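TATA-box-binding protein (Methanococcus jannaschii, PDB 2Z8U) probably binds the TATA box of archaeal promoters as a general transcription factor that helps start transcription by RNA polymerase. Local coordinates at residues V19-L30 and I63-T72. Sequence-based numbering, arbitrary orientation.
Sequences VVSTKIGDNIDL and IFRSGKVNCT
Val20 and Cys71 exchange two backbone hydrogen bonds, and Thr22 and Val69 two more, pairing strands 19-23 and 68-72 antiparallel in the first repeat of the TBP saddle, where the curved sheet carries its helices on one side. Val20 N reaches Cys71 O at 3.0 Å, and a fifth bond, Ile24 N to Gly67 O, continues the ladder past the strand end. The turn from Phe64 to Gly67 is type I, and Ser66 OG accepts from Lys68 N just past it, an ST turn. A side chain on Gly67 would run into Gly25 O, whereas its CA now offers a nearly straight C-H contact to that oxygen (3.4 Å, 173° at the hydrogen). On the facing loop, Ile28 N donates at 2.8 Å to a lone pair of Arg65 O, a carbonyl of the turn.

The Arg65 side chain bends at chi3 (-53°) and runs along residues 27-30, bringing its guanidinium with one face over Ile28 O and Leu30 CG. Water 1 donates to Asp29 OD1 and weakly accepts from Arg65 NH2, linking charges that do not meet directly; the same carboxylate oxygen caps Glu32 N at the start of helix 30-36.

On the face of the sheet turned to helix 77-94 lie Val20, Thr22, Val69 and Cys71. Ile24 crosses Val69 at about a right angle, CG2 against CG2 at 3.7 Å, and also meets Ile88 and Leu91. Leu30 inserts CD1 beside Ile63 O (3.6 Å) while CB lies near Arg65 NH2; an alanine here would probably open a gap over Ile63 and deprive the guanidinium of part of its apolar support. The other methyl of this leucine, CD2, rests 3.9 Å from Ile63 CG2.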
loop_
_atom_site.group_PDB
_atom_site.type_symbol
_atom_site.label_atom_id
_atom_site.label_comp_id
_atom_site.label_asym_id
_atom_site.label_seq_id
_atom_site.Cartn_x
_atom_site.Cartn_y
_atom_site.Cartn_z
ATOM N N VAL B 19 -29.071 2.966 -16.323
ATOM C CA VAL B 19 -29.208 3.724 -15.077
ATOM C C VAL B 19 -29.140 5.188 -15.517
ATOM O O VAL B 19 -28.249 5.554 -16.267
ATOM C CB VAL B 19 -28.087 3.369 -14.060
ATOM C CG1 VAL B 19 -28.149 4.274 -12.796
ATOM C CG2 VAL B 19 -28.152 1.875 -13.680
ATOM N N VAL B 20 -30.101 6.002 -15.107
ATOM C CA VAL B 20 -30.107 7.414 -15.481
ATOM C C VAL B 20 -30.165 8.311 -14.241
ATOM O O VAL B 20 -30.617 7.870 -13.163
ATOM C CB VAL B 20 -31.290 7.766 -16.414
ATOM C CG1 VAL B 20 -31.276 6.899 -17.699
ATOM C CG2 VAL B 20 -32.659 7.649 -15.678
ATOM N N SER B 21 -29.693 9.545 -14.396
ATOM C CA SER B 21 -29.871 10.566 -13.361
ATOM C C SER B 21 -30.502 11.808 -13.944
ATOM O O SER B 21 -30.420 12.056 -15.156
ATOM C CB SER B 21 -28.521 10.970 -12.728
ATOM O OG SER B 21 -27.636 11.430 -13.742
ATOM N N THR B 22 -31.125 12.603 -13.071
ATOM C CA THR B 22 -31.579 13.909 -13.451
ATOM C C THR B 22 -31.769 14.751 -12.185
ATOM O O THR B 22 -31.466 14.290 -11.075
ATOM C CB THR B 22 -32.876 13.845 -14.316
ATOM O OG1 THR B 22 -33.124 15.134 -14.867
ATOM C CG2 THR B 22 -34.094 13.413 -13.489
ATOM N N LYS B 23 -32.224 15.985 -12.367
ATOM C CA LYS B 23 -32.595 16.845 -11.269
ATOM C C LYS B 23 -34.017 17.338 -11.533
ATOM O O LYS B 23 -34.294 17.887 -12.594
ATOM C CB LYS B 23 -31.610 18.011 -11.157
ATOM C CG LYS B 23 -31.819 18.854 -9.883
ATOM C CD LYS B 23 -30.596 19.738 -9.620
ATOM C CE LYS B 23 -30.724 20.445 -8.270
ATOM N NZ LYS B 23 -29.384 20.479 -7.618
ATOM N N ILE B 24 -34.920 17.127 -10.585
ATOM C CA ILE B 24 -36.331 17.460 -10.802
ATOM C C ILE B 24 -36.810 18.731 -10.052
ATOM O O ILE B 24 -37.964 19.132 -10.172
ATOM C CB ILE B 24 -37.282 16.215 -10.521
ATOM C CG1 ILE B 24 -37.368 15.879 -9.018
ATOM C CG2 ILE B 24 -36.872 15.005 -11.419
ATOM C CD1 ILE B 24 -38.408 14.784 -8.683
ATOM N N GLY B 25 -35.922 19.348 -9.282
ATOM C CA GLY B 25 -36.278 20.508 -8.461
ATOM C C GLY B 25 -35.111 20.871 -7.575
ATOM O O GLY B 25 -34.016 20.392 -7.807
ATOM N N ASP B 26 -35.348 21.687 -6.538
ATOM C CA ASP B 26 -34.264 22.366 -5.789
ATOM C C ASP B 26 -34.149 22.085 -4.282
ATOM O O ASP B 26 -33.056 22.229 -3.702
ATOM C CB ASP B 26 -34.388 23.899 -5.947
ATOM C CG ASP B 26 -34.313 24.366 -7.414
ATOM O OD1 ASP B 26 -33.410 23.925 -8.177
ATOM O OD2 ASP B 26 -35.158 25.220 -7.788
ATOM N N ASN B 27 -35.268 21.782 -3.639
ATOM C CA ASN B 27 -35.331 21.674 -2.183
ATOM C C ASN B 27 -36.647 20.966 -1.902
ATOM O O ASN B 27 -37.581 21.538 -1.334
ATOM C CB ASN B 27 -35.253 23.080 -1.534
ATOM C CG ASN B 27 -35.469 23.074 -0.018
ATOM O OD1 ASN B 27 -35.127 22.120 0.688
ATOM N ND2 ASN B 27 -36.035 24.168 0.485
ATOM N N ILE B 28 -36.677 19.704 -2.315
ATOM C CA ILE B 28 -37.885 18.894 -2.408
ATOM C C ILE B 28 -38.266 18.378 -1.025
ATOM O O ILE B 28 -37.429 17.839 -0.298
ATOM C CB ILE B 28 -37.672 17.662 -3.351
ATOM C CG1 ILE B 28 -36.951 18.046 -4.667
ATOM C CG2 ILE B 28 -39.004 16.908 -3.579
ATOM C CD1 ILE B 28 -37.837 18.193 -5.911
ATOM N N ASP B 29 -39.531 18.560 -0.663
ATOM C CA ASP B 29 -40.025 18.114 0.635
ATOM C C ASP B 29 -40.336 16.633 0.506
ATOM O O ASP B 29 -41.402 16.269 0.045
ATOM C CB ASP B 29 -41.264 18.952 0.998
ATOM C CG ASP B 29 -41.925 18.556 2.306
ATOM O OD1 ASP B 29 -41.645 17.487 2.901
ATOM O OD2 ASP B 29 -42.752 19.384 2.750
ATOM N N LEU B 30 -39.410 15.778 0.931
ATOM C CA LEU B 30 -39.597 14.312 0.779
ATOM C C LEU B 30 -40.725 13.705 1.634
ATOM O O LEU B 30 -41.308 12.683 1.252
ATOM C CB LEU B 30 -38.270 13.575 1.039
ATOM C CG LEU B 30 -37.141 13.934 0.053
ATOM C CD1 LEU B 30 -35.884 13.175 0.404
ATOM C CD2 LEU B 30 -37.563 13.656 -1.410
ATOM N N ILE B 63 -34.952 9.504 -4.824
ATOM C CA ILE B 63 -35.145 10.946 -4.879
ATOM C C ILE B 63 -34.533 11.633 -3.655
ATOM O O ILE B 63 -34.841 11.260 -2.523
ATOM C CB ILE B 63 -36.645 11.327 -4.950
ATOM C CG1 ILE B 63 -37.367 10.530 -6.052
ATOM C CG2 ILE B 63 -36.790 12.855 -5.123
ATOM C CD1 ILE B 63 -38.860 10.770 -6.137
ATOM N N PHE B 64 -33.720 12.664 -3.892
ATOM C CA PHE B 64 -33.097 13.416 -2.799
ATOM C C PHE B 64 -33.742 14.798 -2.610
ATOM O O PHE B 64 -34.355 15.330 -3.534
ATOM C CB PHE B 64 -31.595 13.552 -3.074
ATOM C CG PHE B 64 -30.825 12.264 -2.910
ATOM C CD1 PHE B 64 -30.514 11.779 -1.635
ATOM C CD2 PHE B 64 -30.410 11.547 -4.015
ATOM C CE1 PHE B 64 -29.793 10.590 -1.473
ATOM C CE2 PHE B 64 -29.676 10.356 -3.868
ATOM C CZ PHE B 64 -29.370 9.882 -2.586
ATOM N N ARG B 65 -33.590 15.373 -1.412
ATOM C CA ARG B 65 -34.024 16.746 -1.120
ATOM C C ARG B 65 -33.399 17.780 -2.094
ATOM O O ARG B 65 -34.034 18.755 -2.443
ATOM C CB ARG B 65 -33.683 17.099 0.352
ATOM C CG ARG B 65 -34.253 18.411 0.881
ATOM C CD ARG B 65 -34.349 18.421 2.445
ATOM N NE ARG B 65 -35.093 17.247 2.940
ATOM C CZ ARG B 65 -36.428 17.145 3.012
ATOM N NH1 ARG B 65 -37.224 18.160 2.673
ATOM N NH2 ARG B 65 -36.977 16.016 3.445
ATOM N N SER B 66 -32.164 17.548 -2.524
ATOM C CA SER B 66 -31.495 18.383 -3.553
ATOM C C SER B 66 -32.238 18.428 -4.896
ATOM O O SER B 66 -31.979 19.291 -5.728
ATOM C CB SER B 66 -30.087 17.855 -3.818
ATOM O OG SER B 66 -30.158 16.595 -4.490
ATOM N N GLY B 67 -33.131 17.477 -5.117
ATOM C CA GLY B 67 -33.804 17.353 -6.406
ATOM C C GLY B 67 -33.162 16.305 -7.297
ATOM O O GLY B 67 -33.740 15.948 -8.330
ATOM N N LYS B 68 -31.979 15.818 -6.906
ATOM C CA LYS B 68 -31.313 14.714 -7.623
ATOM C C LYS B 68 -32.163 13.453 -7.602
ATOM O O LYS B 68 -32.709 13.078 -6.559
ATOM C CB LYS B 68 -29.945 14.389 -7.014
ATOM C CG LYS B 68 -29.257 13.170 -7.662
ATOM C CD LYS B 68 -27.912 12.937 -6.990
ATOM C CE LYS B 68 -27.107 11.884 -7.699
ATOM N NZ LYS B 68 -25.858 11.632 -6.914
ATOM N N VAL B 69 -32.246 12.797 -8.756
ATOM C CA VAL B 69 -32.969 11.559 -8.930
ATOM C C VAL B 69 -32.026 10.561 -9.634
ATOM O O VAL B 69 -31.321 10.911 -10.608
ATOM C CB VAL B 69 -34.279 11.770 -9.757
ATOM C CG1 VAL B 69 -34.982 10.419 -10.065
ATOM C CG2 VAL B 69 -35.259 12.722 -9.040
ATOM N N ASN B 70 -31.995 9.329 -9.124
ATOM C CA ASN B 70 -31.321 8.209 -9.791
ATOM C C ASN B 70 -32.395 7.167 -10.075
ATOM O O ASN B 70 -33.305 6.962 -9.260
ATOM C CB ASN B 70 -30.226 7.624 -8.904
ATOM C CG ASN B 70 -29.055 8.592 -8.679
ATOM O OD1 ASN B 70 -28.706 9.402 -9.550
ATOM N ND2 ASN B 70 -28.450 8.515 -7.498
ATOM N N CYS B 71 -32.322 6.538 -11.241
ATOM C CA CYS B 71 -33.379 5.638 -11.681
ATOM C C CYS B 71 -32.769 4.413 -12.343
ATOM O O CYS B 71 -31.930 4.533 -13.234
ATOM C CB CYS B 71 -34.355 6.364 -12.636
ATOM S SG CYS B 71 -35.526 5.294 -13.511
ATOM N N THR B 72 -33.211 3.244 -11.879
ATOM C CA THR B 72 -32.704 1.953 -12.318
ATOM C C THR B 72 -33.871 1.118 -12.839
ATOM O O THR B 72 -35.026 1.386 -12.510
ATOM C CB THR B 72 -32.009 1.235 -11.116
ATOM O OG1 THR B 72 -31.350 0.060 -11.575
ATOM C CG2 THR B 72 -33.013 0.864 -10.052
HETATM O O HOH W 1 -39.212 17.074 4.254
#